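Local coordinates for DNA repair protein RAD14 (Saccharomyces cerevisiae, PDB 5A3D) that recognises damaged, kinked DNA through its zinc-containing DNA-binding domain and is required for the incision step of nucleotide excision repair, at residues B[2-7]-B[24-29]; B[49-55]-B[89-94]; B[62-67]-B[79-85]. All blocks are in the same frame, centred on the assembly; numbering follows the deposited sequence.

Interaction 1 comes first along the chain, and both segments of interaction 3 fall between those of interaction 2. Interaction 1 lies apart, its centre about 18 Å from that of the chain, and is held chiefly by zinc-thiolate bonds, with little apolar packing. Interactions 2 and 3 share helix 83-94 and touch through Phe89 against Phe62 and through Tyr49 with Arg83. Interaction 3 sits closest to the chain centre and combines strand pairing, an aromatic pair and a carboxylate grip; interaction 2 ties a loop and helix start to the end of helix 83-94 by a lysine, an indole and apolar side chains. All are partly buried; interactions 2 and 3 also meet DNA.

Interaction 1. Residues B[2-7]-B[24-29]; sequences PKCIEC and QVCKQC. With ZN (zinc ion), chain F.
Cys4 and Cys26 meet at the zinc ion, which holds Cys4 SG and Cys26 SG 3.9 Å apart. Cys4 CB lies beside the backbone of Cys26, and beyond it Cys4 SG, placed anti to the backbone N (chi1 176°), binds zinc at 2.4 Å. The same Cys4 SG accepts a nearly straight bond from Cys26 N (3.3 Å) and another from Glu6 N in its own turn; a weak, longer one comes from Cys7 N. These N-H groups would be expected to offset part of the thiolate charge. Cys7, Cys26 and Cys29 complete the four-sulfur site. Cys26 is the N-cap of helix 27-32, and its SG takes the capping bond from Cys29 N.

Outside the metal shell, Ile5 N bonds to Gln24 O at 2.9 Å, and Ile5 CD1 rests on Val25 CG2 at 3.6 Å, the two side chains crossing at about a right angle. Two CxxC pairs, one in a turn and one at a helix start, thus close the zinc site of the finger. It precedes helix 34-37, to which Glu6 reaches by a salt bridge with Lys36 and a hydrogen bond to Tyr37, while the loop before helix 15-19 supplies Asn10 and Asp14 as backbone partners.

Interaction 2. Residues B[49-55]-B[89-94]; sequences YFLTDPE and FAFKKW. With nucleotides of chain C.
Lys93 crosses Glu55 obliquely, its ammonium group set in front of the carboxylate. With CG anti to the backbone N (chi1 166°) and the rest of the chain extended, Lys93 NZ meets both oxygens, 3.1 Å from Glu55 OE1 and 3.1 Å from Glu55 OE2, each on its syn lone pair. Lys93 NZ also donates to Phe50 O at 3.0 Å, in the carbonyl plane, and so ties the loop to the salt bridge. Glu55 OE1 is gripped a second time by Thr52 N, which arrives from above the carboxylate plane and helps to set its rotation.

The Phe89 and Glu55 side chains cross at about a right angle, with the carboxylate and ring planes 62° apart. The ring presents its edge to Glu55 CD and to Leu51 CD2, the latter 3.7 Å from Phe89 CD2. Lys92 CE lies over one face of this ring.

At the end of the helix, the Trp94 indole keeps Tyr49 O near its ring plane, where NE1 donates at 2.9 Å in a bent bond. The carbonyl of Tyr49 is approached from off its own plane. Phe50 CB packs against Trp94 CZ2 at 3.5 Å, while Lys93 CG sits over the centre of one indole face. Ala90 CB fills in against Tyr49 CD1. Pro54, in the first turn of helix 53-56, touches a backbone phosphate oxygen of DA6 of chain C. Glu55 N returns a weak bond to Thr52 OG1, completing the capping box that opens this helix.

Interaction 3. Residues B[62-67]-B[79-85]; sequences FHRLEK and QLFVRCE. With nucleotides of chain D.
Glu85 holds His63 with both carboxylate oxygens. The Glu85 chain, extended beyond CG, reaches across to His63: OE1 takes His63 N at 2.9 Å and OE2 takes His63 ND1 at 2.8 Å, each through a syn lone pair. The imidazole plane stands 48° from that of the carboxylate. A water bonded to Glu85 OE1, His63 O and Val82 N bridges the same corner.

Strands 65-67 and 78-82 form an antiparallel hairpin in a three-stranded sheet, with 65-67 at the edge and 78-82 in the middle, next to 39-41. Leu65 and Leu80 are a hydrogen-bonded pair, side by side on one face, and Leu80 CD1 comes within 3.8 Å of N1 of DG1 of chain D. On the opposite face Glu66 and Gln79 run together, with Glu66 OE1 salt-bridged to Arg77. Gln79 N donates to OP1 of DG3 of chain D at 2.8 Å in an almost straight bond.

Phe62 and Phe81 form an offset edge-to-face pair, the edge of Phe81 turned toward the face of Phe62, ring centroids 5.9 Å apart and planes at 88°. Over one face of Phe81 lies Arg64 CB. With CG wedged between backbone N and carbonyl carbon (chi1 65°) and a bend at chi3, Arg64 brings NE to 3.6 Å from Phe81 CE2, its guanidinium standing steeply to the ring; Arg64 NH2 bonds to Leu56 O.

Interaction 1. Residues B[2-7]-B[24-29]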
loop_
_atom_site.group_PDB
_atom_site.type_symbol
_atom_site.label_atom_id
_atom_site.label_comp_id
_atom_site.label_asym_id
_atom_site.label_seq_id
_atom_site.Cartn_x
_atom_site.Cartn_y
_atom_site.Cartn_z
ATOM N N PRO B 2 26.342 -19.152 30.350
ATOM C CA PRO B 2 26.358 -19.248 28.880
ATOM C C PRO B 2 27.378 -18.264 28.233
ATOM O O PRO B 2 27.449 -17.112 28.641
ATOM C CB PRO B 2 24.913 -18.918 28.480
ATOM C CG PRO B 2 24.323 -18.239 29.674
ATOM C CD PRO B 2 25.048 -18.721 30.883
ATOM N N LYS B 3 28.156 -18.725 27.254
ATOM C CA LYS B 3 29.228 -17.900 26.670
ATOM C C LYS B 3 28.884 -17.426 25.274
ATOM O O LYS B 3 28.177 -18.070 24.508
ATOM C CB LYS B 3 30.582 -18.595 26.676
ATOM C CG LYS B 3 31.055 -18.964 28.104
ATOM C CD LYS B 3 32.500 -19.431 28.129
ATOM C CE LYS B 3 32.874 -20.161 29.430
ATOM N NZ LYS B 3 32.640 -19.440 30.728
ATOM N N CYS B 4 29.316 -16.236 24.976
ATOM C CA CYS B 4 29.222 -15.685 23.605
ATOM C C CYS B 4 29.657 -16.647 22.510
ATOM O O CYS B 4 30.709 -17.281 22.582
ATOM C CB CYS B 4 30.117 -14.460 23.559
ATOM S SG CYS B 4 30.243 -13.708 21.933
ATOM N N ILE B 5 28.829 -16.774 21.479
ATOM C CA ILE B 5 29.083 -17.752 20.416
ATOM C C ILE B 5 30.241 -17.334 19.499
ATOM O O ILE B 5 30.705 -18.106 18.711
ATOM C CB ILE B 5 27.786 -18.022 19.602
ATOM C CG1 ILE B 5 27.366 -16.778 18.840
ATOM C CG2 ILE B 5 26.706 -18.457 20.564
ATOM C CD1 ILE B 5 25.920 -16.710 18.337
ATOM N N GLU B 6 30.723 -16.096 19.588
ATOM C CA GLU B 6 31.872 -15.738 18.776
ATOM C C GLU B 6 33.162 -15.983 19.549
ATOM O O GLU B 6 34.075 -16.751 19.106
ATOM C CB GLU B 6 31.746 -14.294 18.330
ATOM C CG GLU B 6 30.606 -14.185 17.363
ATOM C CD GLU B 6 30.954 -14.745 15.968
ATOM O OE1 GLU B 6 32.133 -15.153 15.720
ATOM O OE2 GLU B 6 30.058 -14.772 15.144
ATOM N N CYS B 7 33.272 -15.347 20.707
ATOM C CA CYS B 7 34.531 -15.392 21.400
ATOM C C CYS B 7 34.657 -16.595 22.343
ATOM O O CYS B 7 35.761 -17.022 22.658
ATOM C CB CYS B 7 34.766 -14.055 22.145
ATOM S SG CYS B 7 33.726 -13.617 23.543
ATOM N N GLN B 24 23.157 -14.760 21.162
ATOM C CA GLN B 24 24.098 -14.819 22.278
ATOM C C GLN B 24 25.511 -14.329 21.886
ATOM O O GLN B 24 26.422 -15.172 21.655
ATOM C CB GLN B 24 24.148 -16.242 22.836
ATOM C CG GLN B 24 22.850 -16.626 23.505
ATOM C CD GLN B 24 23.136 -17.067 24.924
ATOM O OE1 GLN B 24 23.496 -18.246 25.162
ATOM N NE2 GLN B 24 23.045 -16.098 25.889
ATOM N N VAL B 25 25.616 -13.018 21.694
ATOM C CA VAL B 25 26.835 -12.346 21.162
ATOM C C VAL B 25 27.135 -11.132 22.005
ATOM O O VAL B 25 26.222 -10.398 22.364
ATOM C CB VAL B 25 26.642 -11.913 19.687
ATOM C CG1 VAL B 25 27.910 -11.242 19.175
ATOM C CG2 VAL B 25 26.358 -13.153 18.883
ATOM N N CYS B 26 28.377 -11.010 22.456
ATOM C CA CYS B 26 28.782 -9.883 23.282
ATOM C C CYS B 26 28.968 -8.627 22.424
ATOM O O CYS B 26 29.154 -8.694 21.188
ATOM C CB CYS B 26 30.078 -10.195 24.094
ATOM S SG CYS B 26 31.566 -10.274 23.192
ATOM N N LYS B 27 29.026 -7.496 23.068
ATOM C CA LYS B 27 29.088 -6.233 22.367
ATOM C C LYS B 27 30.447 -6.129 21.585
ATOM O O LYS B 27 30.510 -5.644 20.474
ATOM C CB LYS B 27 28.894 -5.054 23.334
ATOM C CG LYS B 27 28.906 -3.758 22.533
ATOM C CD LYS B 27 27.904 -2.640 22.810
ATOM C CE LYS B 27 27.363 -2.397 24.225
ATOM N NZ LYS B 27 26.690 -1.030 24.275
ATOM N N GLN B 28 31.516 -6.595 22.199
ATOM C CA GLN B 28 32.827 -6.477 21.577
ATOM C C GLN B 28 32.860 -7.259 20.227
ATOM O O GLN B 28 33.313 -6.765 19.192
ATOM C CB GLN B 28 33.933 -6.874 22.527
ATOM C CG GLN B 28 35.374 -6.956 21.877
ATOM C CD GLN B 28 36.500 -7.062 22.886
ATOM O OE1 GLN B 28 36.304 -7.192 24.066
ATOM N NE2 GLN B 28 37.722 -7.045 22.389
ATOM N N CYS B 29 32.402 -8.495 20.294
ATOM C CA CYS B 29 32.324 -9.378 19.166
ATOM C C CYS B 29 31.384 -8.839 18.113
ATOM O O CYS B 29 31.726 -8.919 16.953
ATOM C CB CYS B 29 31.932 -10.802 19.558
ATOM S SG CYS B 29 33.248 -11.698 20.372
HETATM ZN ZN ZN F . 32.165 -12.326 22.307
#

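Interaction 2. Residues B[49-55]-B[89-94]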
loop_
_atom_site.group_PDB
_atom_site.type_symbol
_atom_site.label_atom_id
_atom_site.label_comp_id
_atom_site.label_asym_id
_atom_site.label_seq_id
_atom_site.Cartn_x
_atom_site.Cartn_y
_atom_site.Cartn_z
ATOM N N TYR B 49 20.116 -4.845 -0.279
ATOM C CA TYR B 49 19.714 -6.223 -0.491
ATOM C C TYR B 49 18.503 -6.416 -1.406
ATOM O O TYR B 49 17.998 -7.544 -1.564
ATOM C CB TYR B 49 19.478 -6.906 0.866
ATOM C CG TYR B 49 20.759 -7.065 1.644
ATOM C CD1 TYR B 49 21.685 -8.036 1.314
ATOM C CD2 TYR B 49 21.036 -6.245 2.714
ATOM C CE1 TYR B 49 22.855 -8.187 2.049
ATOM C CE2 TYR B 49 22.243 -6.358 3.412
ATOM C CZ TYR B 49 23.116 -7.345 3.115
ATOM O OH TYR B 49 24.320 -7.508 3.824
ATOM N N PHE B 50 18.001 -5.304 -1.907
ATOM C CA PHE B 50 16.830 -5.252 -2.761
ATOM C C PHE B 50 15.614 -5.899 -2.131
ATOM O O PHE B 50 14.841 -6.579 -2.800
ATOM C CB PHE B 50 17.191 -5.797 -4.126
ATOM C CG PHE B 50 18.439 -5.171 -4.692
ATOM C CD1 PHE B 50 18.511 -3.813 -4.938
ATOM C CD2 PHE B 50 19.553 -5.948 -4.951
ATOM C CE1 PHE B 50 19.660 -3.231 -5.443
ATOM C CE2 PHE B 50 20.717 -5.384 -5.457
ATOM C CZ PHE B 50 20.775 -4.003 -5.676
ATOM N N LEU B 51 15.424 -5.682 -0.823
ATOM C CA LEU B 51 14.264 -6.279 -0.141
ATOM C C LEU B 51 13.162 -5.287 -0.260
ATOM O O LEU B 51 13.428 -4.093 -0.294
ATOM C CB LEU B 51 14.541 -6.662 1.358
ATOM C CG LEU B 51 15.721 -7.664 1.471
ATOM C CD1 LEU B 51 15.855 -8.113 2.930
ATOM C CD2 LEU B 51 15.668 -8.869 0.546
ATOM N N THR B 52 11.924 -5.769 -0.274
ATOM C CA THR B 52 10.733 -4.849 -0.395
ATOM C C THR B 52 10.055 -4.517 0.872
ATOM O O THR B 52 10.293 -5.145 1.901
ATOM C CB THR B 52 9.660 -5.508 -1.264
ATOM O OG1 THR B 52 9.144 -6.638 -0.565
ATOM C CG2 THR B 52 10.256 -5.952 -2.516
ATOM N N ASP B 53 9.161 -3.539 0.818
ATOM C CA ASP B 53 8.350 -3.251 1.990
ATOM C C ASP B 53 7.595 -4.427 2.524
ATOM O O ASP B 53 7.657 -4.613 3.735
ATOM C CB ASP B 53 7.402 -2.027 1.847
ATOM C CG ASP B 53 8.102 -0.749 1.962
ATOM O OD1 ASP B 53 9.016 -0.618 2.778
ATOM O OD2 ASP B 53 7.726 0.180 1.198
ATOM N N PRO B 54 6.908 -5.234 1.672
ATOM C CA PRO B 54 6.185 -6.383 2.228
ATOM C C PRO B 54 7.061 -7.386 2.975
ATOM O O PRO B 54 6.679 -7.879 4.019
ATOM C CB PRO B 54 5.501 -6.995 1.021
ATOM C CG PRO B 54 5.304 -5.821 0.129
ATOM C CD PRO B 54 6.517 -4.984 0.275
ATOM N N GLU B 55 8.279 -7.603 2.506
ATOM C CA GLU B 55 9.223 -8.456 3.222
ATOM C C GLU B 55 9.676 -7.877 4.564
ATOM O O GLU B 55 9.613 -8.516 5.645
ATOM C CB GLU B 55 10.419 -8.770 2.308
ATOM C CG GLU B 55 10.021 -9.604 1.081
ATOM C CD GLU B 55 10.951 -9.457 -0.129
ATOM O OE1 GLU B 55 11.880 -8.649 -0.111
ATOM O OE2 GLU B 55 10.724 -10.117 -1.174
ATOM N N PHE B 89 18.122 -13.964 4.224
ATOM C CA PHE B 89 16.903 -13.857 3.405
ATOM C C PHE B 89 17.183 -13.414 1.956
ATOM O O PHE B 89 16.624 -13.955 1.006
ATOM C CB PHE B 89 15.904 -12.879 4.073
ATOM C CG PHE B 89 14.595 -12.785 3.325
ATOM C CD1 PHE B 89 13.577 -13.750 3.540
ATOM C CD2 PHE B 89 14.440 -11.864 2.280
ATOM C CE1 PHE B 89 12.395 -13.695 2.820
ATOM C CE2 PHE B 89 13.267 -11.839 1.542
ATOM C CZ PHE B 89 12.255 -12.754 1.810
ATOM N N ALA B 90 18.019 -12.396 1.813
ATOM C CA ALA B 90 18.384 -11.850 0.549
ATOM C C ALA B 90 19.076 -12.852 -0.369
ATOM O O ALA B 90 18.790 -12.885 -1.576
ATOM C CB ALA B 90 19.271 -10.658 0.766
ATOM N N PHE B 91 19.966 -13.657 0.215
ATOM C CA PHE B 91 20.688 -14.756 -0.491
ATOM C C PHE B 91 19.714 -15.842 -0.953
ATOM O O PHE B 91 19.918 -16.494 -1.992
ATOM C CB PHE B 91 21.783 -15.397 0.427
ATOM C CG PHE B 91 23.048 -14.570 0.581
ATOM C CD1 PHE B 91 23.179 -13.323 0.023
ATOM C CD2 PHE B 91 24.107 -15.047 1.345
ATOM C CE1 PHE B 91 24.331 -12.554 0.213
ATOM C CE2 PHE B 91 25.284 -14.320 1.504
ATOM C CZ PHE B 91 25.398 -13.065 0.920
ATOM N N LYS B 92 18.678 -16.086 -0.154
ATOM C CA LYS B 92 17.620 -17.021 -0.563
ATOM C C LYS B 92 16.786 -16.431 -1.732
ATOM O O LYS B 92 16.435 -17.132 -2.695
ATOM C CB LYS B 92 16.761 -17.397 0.646
ATOM C CG LYS B 92 15.359 -17.921 0.366
ATOM C CD LYS B 92 14.296 -17.274 1.272
ATOM C CE LYS B 92 13.582 -16.039 0.657
ATOM N NZ LYS B 92 12.448 -16.320 -0.318
ATOM N N LYS B 93 16.468 -15.155 -1.648
ATOM C CA LYS B 93 15.692 -14.493 -2.673
ATOM C C LYS B 93 16.389 -14.362 -4.017
ATOM O O LYS B 93 15.729 -14.368 -5.066
ATOM C CB LYS B 93 15.244 -13.100 -2.191
ATOM C CG LYS B 93 14.701 -12.138 -3.230
ATOM C CD LYS B 93 14.153 -10.874 -2.583
ATOM C CE LYS B 93 13.182 -10.135 -3.481
ATOM N NZ LYS B 93 12.806 -8.769 -3.070
ATOM N N TRP B 94 17.695 -14.188 -3.989
ATOM C CA TRP B 94 18.384 -13.754 -5.154
ATOM C C TRP B 94 19.277 -14.832 -5.695
ATOM O O TRP B 94 19.650 -14.736 -6.839
ATOM C CB TRP B 94 19.217 -12.493 -4.889
ATOM C CG TRP B 94 18.383 -11.271 -4.632
ATOM C CD1 TRP B 94 18.397 -10.513 -3.518
ATOM C CD2 TRP B 94 17.407 -10.694 -5.504
ATOM N NE1 TRP B 94 17.519 -9.464 -3.641
ATOM C CE2 TRP B 94 16.874 -9.571 -4.842
ATOM C CE3 TRP B 94 16.930 -11.021 -6.765
ATOM C CZ2 TRP B 94 15.892 -8.774 -5.401
ATOM C CZ3 TRP B 94 15.952 -10.247 -7.325
ATOM C CH2 TRP B 94 15.439 -9.128 -6.643
ATOM P P DA C 6 1.956 -6.077 -1.555
ATOM O OP1 DA C 6 2.164 -6.502 -0.159
ATOM O OP2 DA C 6 1.982 -4.607 -1.850
ATOM O "O5'" DA C 6 2.989 -6.766 -2.548
ATOM C "C5'" DA C 6 2.951 -8.201 -2.697
ATOM C "C4'" DA C 6 3.344 -8.660 -4.088
ATOM O "O4'" DA C 6 2.391 -8.189 -5.075
ATOM C "C3'" DA C 6 4.729 -8.224 -4.587
ATOM O "O3'" DA C 6 5.380 -9.310 -5.297
ATOM C "C2'" DA C 6 4.409 -7.043 -5.487
ATOM C "C1'" DA C 6 3.047 -7.406 -6.065
ATOM N N9 DA C 6 2.183 -6.264 -6.362
ATOM C C8 DA C 6 1.728 -5.334 -5.461
ATOM N N7 DA C 6 0.925 -4.440 -5.984
ATOM C C5 DA C 6 0.845 -4.803 -7.320
ATOM C C6 DA C 6 0.150 -4.247 -8.412
ATOM N N6 DA C 6 -0.610 -3.152 -8.325
ATOM N N1 DA C 6 0.292 -4.844 -9.615
ATOM C C2 DA C 6 1.045 -5.949 -9.697
ATOM N N3 DA C 6 1.747 -6.565 -8.745
ATOM C C4 DA C 6 1.605 -5.933 -7.566
#

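Interaction 3. Residues B[62-67]-B[79-85]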
loop_
_atom_site.group_PDB
_atom_site.type_symbol
_atom_site.label_atom_id
_atom_site.label_comp_id
_atom_site.label_asym_id
_atom_site.label_seq_id
_atom_site.Cartn_x
_atom_site.Cartn_y
_atom_site.Cartn_z
ATOM N N PHE B 62 11.514 -11.130 10.142
ATOM C CA PHE B 62 12.730 -10.452 10.717
ATOM C C PHE B 62 12.465 -9.926 12.090
ATOM O O PHE B 62 11.397 -9.289 12.367
ATOM C CB PHE B 62 13.135 -9.244 9.878
ATOM C CG PHE B 62 13.538 -9.581 8.479
ATOM C CD1 PHE B 62 14.656 -10.318 8.212
ATOM C CD2 PHE B 62 12.727 -9.252 7.404
ATOM C CE1 PHE B 62 14.995 -10.630 6.898
ATOM C CE2 PHE B 62 13.101 -9.494 6.120
ATOM C CZ PHE B 62 14.227 -10.255 5.846
ATOM N N HIS B 63 13.489 -9.980 12.926
ATOM C CA HIS B 63 13.422 -9.254 14.193
ATOM C C HIS B 63 13.732 -7.843 13.830
ATOM O O HIS B 63 14.336 -7.588 12.756
ATOM C CB HIS B 63 14.380 -9.772 15.238
ATOM C CG HIS B 63 14.075 -11.160 15.714
ATOM N ND1 HIS B 63 14.622 -12.288 15.125
ATOM C CD2 HIS B 63 13.325 -11.604 16.746
ATOM C CE1 HIS B 63 14.173 -13.372 15.747
ATOM N NE2 HIS B 63 13.379 -12.977 16.730
ATOM N N ARG B 64 13.277 -6.898 14.629
ATOM C CA ARG B 64 13.673 -5.547 14.368
ATOM C C ARG B 64 13.623 -4.708 15.666
ATOM O O ARG B 64 12.829 -4.974 16.549
ATOM C CB ARG B 64 12.829 -4.853 13.307
ATOM C CG ARG B 64 11.378 -4.613 13.624
ATOM C CD ARG B 64 10.570 -4.104 12.365
ATOM N NE ARG B 64 10.312 -5.079 11.237
ATOM C CZ ARG B 64 10.210 -6.411 11.327
ATOM N NH1 ARG B 64 10.196 -7.040 12.518
ATOM N NH2 ARG B 64 10.065 -7.139 10.239
ATOM N N LEU B 65 14.513 -3.753 15.731
ATOM C CA LEU B 65 14.525 -2.729 16.739
ATOM C C LEU B 65 14.004 -1.432 16.153
ATOM O O LEU B 65 14.534 -0.950 15.180
ATOM C CB LEU B 65 15.949 -2.503 17.135
ATOM C CG LEU B 65 16.368 -1.736 18.452
ATOM C CD1 LEU B 65 17.740 -1.025 18.508
ATOM C CD2 LEU B 65 15.443 -1.317 19.542
ATOM N N GLU B 66 13.074 -0.797 16.855
ATOM C CA GLU B 66 12.608 0.535 16.451
ATOM C C GLU B 66 13.137 1.603 17.343
ATOM O O GLU B 66 13.282 1.420 18.605
ATOM C CB GLU B 66 11.088 0.521 16.380
ATOM C CG GLU B 66 10.689 -0.214 15.143
ATOM C CD GLU B 66 9.242 -0.085 14.755
ATOM O OE1 GLU B 66 8.494 0.584 15.522
ATOM O OE2 GLU B 66 8.891 -0.698 13.671
ATOM N N LYS B 67 13.414 2.748 16.744
ATOM C CA LYS B 67 13.829 3.937 17.479
ATOM C C LYS B 67 13.193 5.174 16.913
ATOM O O LYS B 67 12.674 5.141 15.779
ATOM C CB LYS B 67 15.342 4.076 17.362
ATOM C CG LYS B 67 16.074 2.742 17.559
ATOM C CD LYS B 67 16.911 2.753 18.764
ATOM C CE LYS B 67 16.260 3.109 20.063
ATOM N NZ LYS B 67 17.026 2.381 21.172
ATOM N N GLN B 79 13.677 1.896 11.698
ATOM C CA GLN B 79 13.652 0.416 11.860
ATOM C C GLN B 79 15.039 -0.189 11.546
ATOM O O GLN B 79 15.575 0.090 10.509
ATOM C CB GLN B 79 12.577 -0.211 10.988
ATOM C CG GLN B 79 11.147 0.291 11.399
ATOM C CD GLN B 79 10.055 -0.214 10.481
ATOM O OE1 GLN B 79 10.313 -0.874 9.488
ATOM N NE2 GLN B 79 8.799 0.046 10.858
ATOM N N LEU B 80 15.585 -0.942 12.486
ATOM C CA LEU B 80 16.943 -1.473 12.434
ATOM C C LEU B 80 16.822 -3.016 12.388
ATOM O O LEU B 80 16.162 -3.651 13.214
ATOM C CB LEU B 80 17.810 -1.008 13.558
ATOM C CG LEU B 80 17.970 0.548 13.692
ATOM C CD1 LEU B 80 18.718 0.881 14.948
ATOM C CD2 LEU B 80 18.710 1.008 12.477
ATOM N N PHE B 81 17.512 -3.551 11.449
ATOM C CA PHE B 81 17.517 -5.021 11.119
ATOM C C PHE B 81 18.987 -5.519 11.285
ATOM O O PHE B 81 19.913 -4.733 11.020
ATOM C CB PHE B 81 17.047 -5.272 9.714
ATOM C CG PHE B 81 15.653 -4.845 9.479
ATOM C CD1 PHE B 81 15.385 -3.510 9.211
ATOM C CD2 PHE B 81 14.593 -5.753 9.532
ATOM C CE1 PHE B 81 14.082 -3.101 8.916
ATOM C CE2 PHE B 81 13.275 -5.291 9.292
ATOM C CZ PHE B 81 13.034 -3.964 8.985
ATOM N N VAL B 82 19.137 -6.776 11.690
ATOM C CA VAL B 82 20.518 -7.344 11.895
ATOM C C VAL B 82 20.980 -7.927 10.553
ATOM O O VAL B 82 20.251 -8.693 9.855
ATOM C CB VAL B 82 20.704 -8.294 13.129
ATOM C CG1 VAL B 82 20.012 -9.630 13.012
ATOM C CG2 VAL B 82 22.192 -8.467 13.453
ATOM N N ARG B 83 22.219 -7.587 10.230
ATOM C CA ARG B 83 22.751 -7.954 8.950
ATOM C C ARG B 83 22.591 -9.446 8.695
ATOM O O ARG B 83 22.192 -9.800 7.607
ATOM C CB ARG B 83 24.176 -7.483 8.709
ATOM C CG ARG B 83 24.567 -7.889 7.306
ATOM C CD ARG B 83 25.946 -7.489 6.907
ATOM N NE ARG B 83 26.323 -6.129 7.034
ATOM C CZ ARG B 83 26.059 -5.215 6.119
ATOM N NH1 ARG B 83 25.337 -5.560 5.046
ATOM N NH2 ARG B 83 26.506 -3.967 6.278
ATOM N N CYS B 84 22.902 -10.305 9.669
ATOM C CA CYS B 84 22.920 -11.740 9.356
ATOM C C CYS B 84 21.507 -12.242 8.895
ATOM O O CYS B 84 21.430 -13.088 8.055
ATOM C CB CYS B 84 23.478 -12.553 10.524
ATOM S SG CYS B 84 22.629 -12.370 12.102
ATOM N N GLU B 85 20.446 -11.720 9.496
ATOM C CA GLU B 85 19.041 -12.065 9.076
ATOM C C GLU B 85 18.687 -11.587 7.678
ATOM O O GLU B 85 18.197 -12.328 6.797
ATOM C CB GLU B 85 18.066 -11.460 10.066
ATOM C CG GLU B 85 17.991 -12.240 11.329
ATOM C CD GLU B 85 16.903 -11.759 12.285
ATOM O OE1 GLU B 85 16.015 -10.952 11.906
ATOM O OE2 GLU B 85 16.929 -12.285 13.462
ATOM P P DG D 3 14.620 3.935 8.124
ATOM O OP1 DG D 3 14.422 2.840 9.123
ATOM O OP2 DG D 3 15.284 3.662 6.865
ATOM O "O5'" DG D 3 13.193 4.579 7.811
ATOM C "C5'" DG D 3 12.360 5.029 8.877
ATOM C "C4'" DG D 3 10.948 5.226 8.366
ATOM O "O4'" DG D 3 10.867 6.417 7.544
ATOM C "C3'" DG D 3 10.383 4.099 7.514
ATOM O "O3'" DG D 3 9.047 4.133 8.000
ATOM C "C2'" DG D 3 10.633 4.582 6.091
ATOM C "C1'" DG D 3 10.502 6.097 6.216
ATOM N N9 DG D 3 11.311 6.929 5.326
ATOM C C8 DG D 3 12.624 6.754 4.964
ATOM N N7 DG D 3 13.084 7.720 4.220
ATOM C C5 DG D 3 11.998 8.567 4.052
ATOM C C6 DG D 3 11.889 9.782 3.350
ATOM O O6 DG D 3 12.746 10.356 2.678
ATOM N N1 DG D 3 10.602 10.306 3.429
ATOM C C2 DG D 3 9.570 9.757 4.148
ATOM N N2 DG D 3 8.414 10.438 4.147
ATOM N N3 DG D 3 9.675 8.650 4.852
ATOM C C4 DG D 3 10.909 8.113 4.764
ATOM O "O5'" DG D 1 22.545 10.880 11.110
ATOM C "C5'" DG D 1 21.768 9.777 11.629
ATOM C "C4'" DG D 1 22.101 8.516 10.862
ATOM O "O4'" DG D 1 23.047 7.578 11.440
ATOM C "C3'" DG D 1 21.055 7.735 10.063
ATOM O "O3'" DG D 1 21.090 8.084 8.659
ATOM C "C2'" DG D 1 21.397 6.273 10.328
ATOM C "C1'" DG D 1 22.495 6.271 11.396
ATOM N N9 DG D 1 21.998 5.936 12.726
ATOM C C8 DG D 1 21.263 6.727 13.577
ATOM N N7 DG D 1 20.929 6.118 14.683
ATOM C C5 DG D 1 21.442 4.835 14.537
ATOM C C6 DG D 1 21.393 3.717 15.415
ATOM O O6 DG D 1 20.855 3.631 16.529
ATOM N N1 DG D 1 22.068 2.621 14.884
ATOM C C2 DG D 1 22.694 2.595 13.661
ATOM N N2 DG D 1 23.296 1.443 13.330
ATOM N N3 DG D 1 22.721 3.620 12.820
ATOM C C4 DG D 1 22.098 4.704 13.329
HETATM O O HOH W 1 16.677 -8.379 11.418
#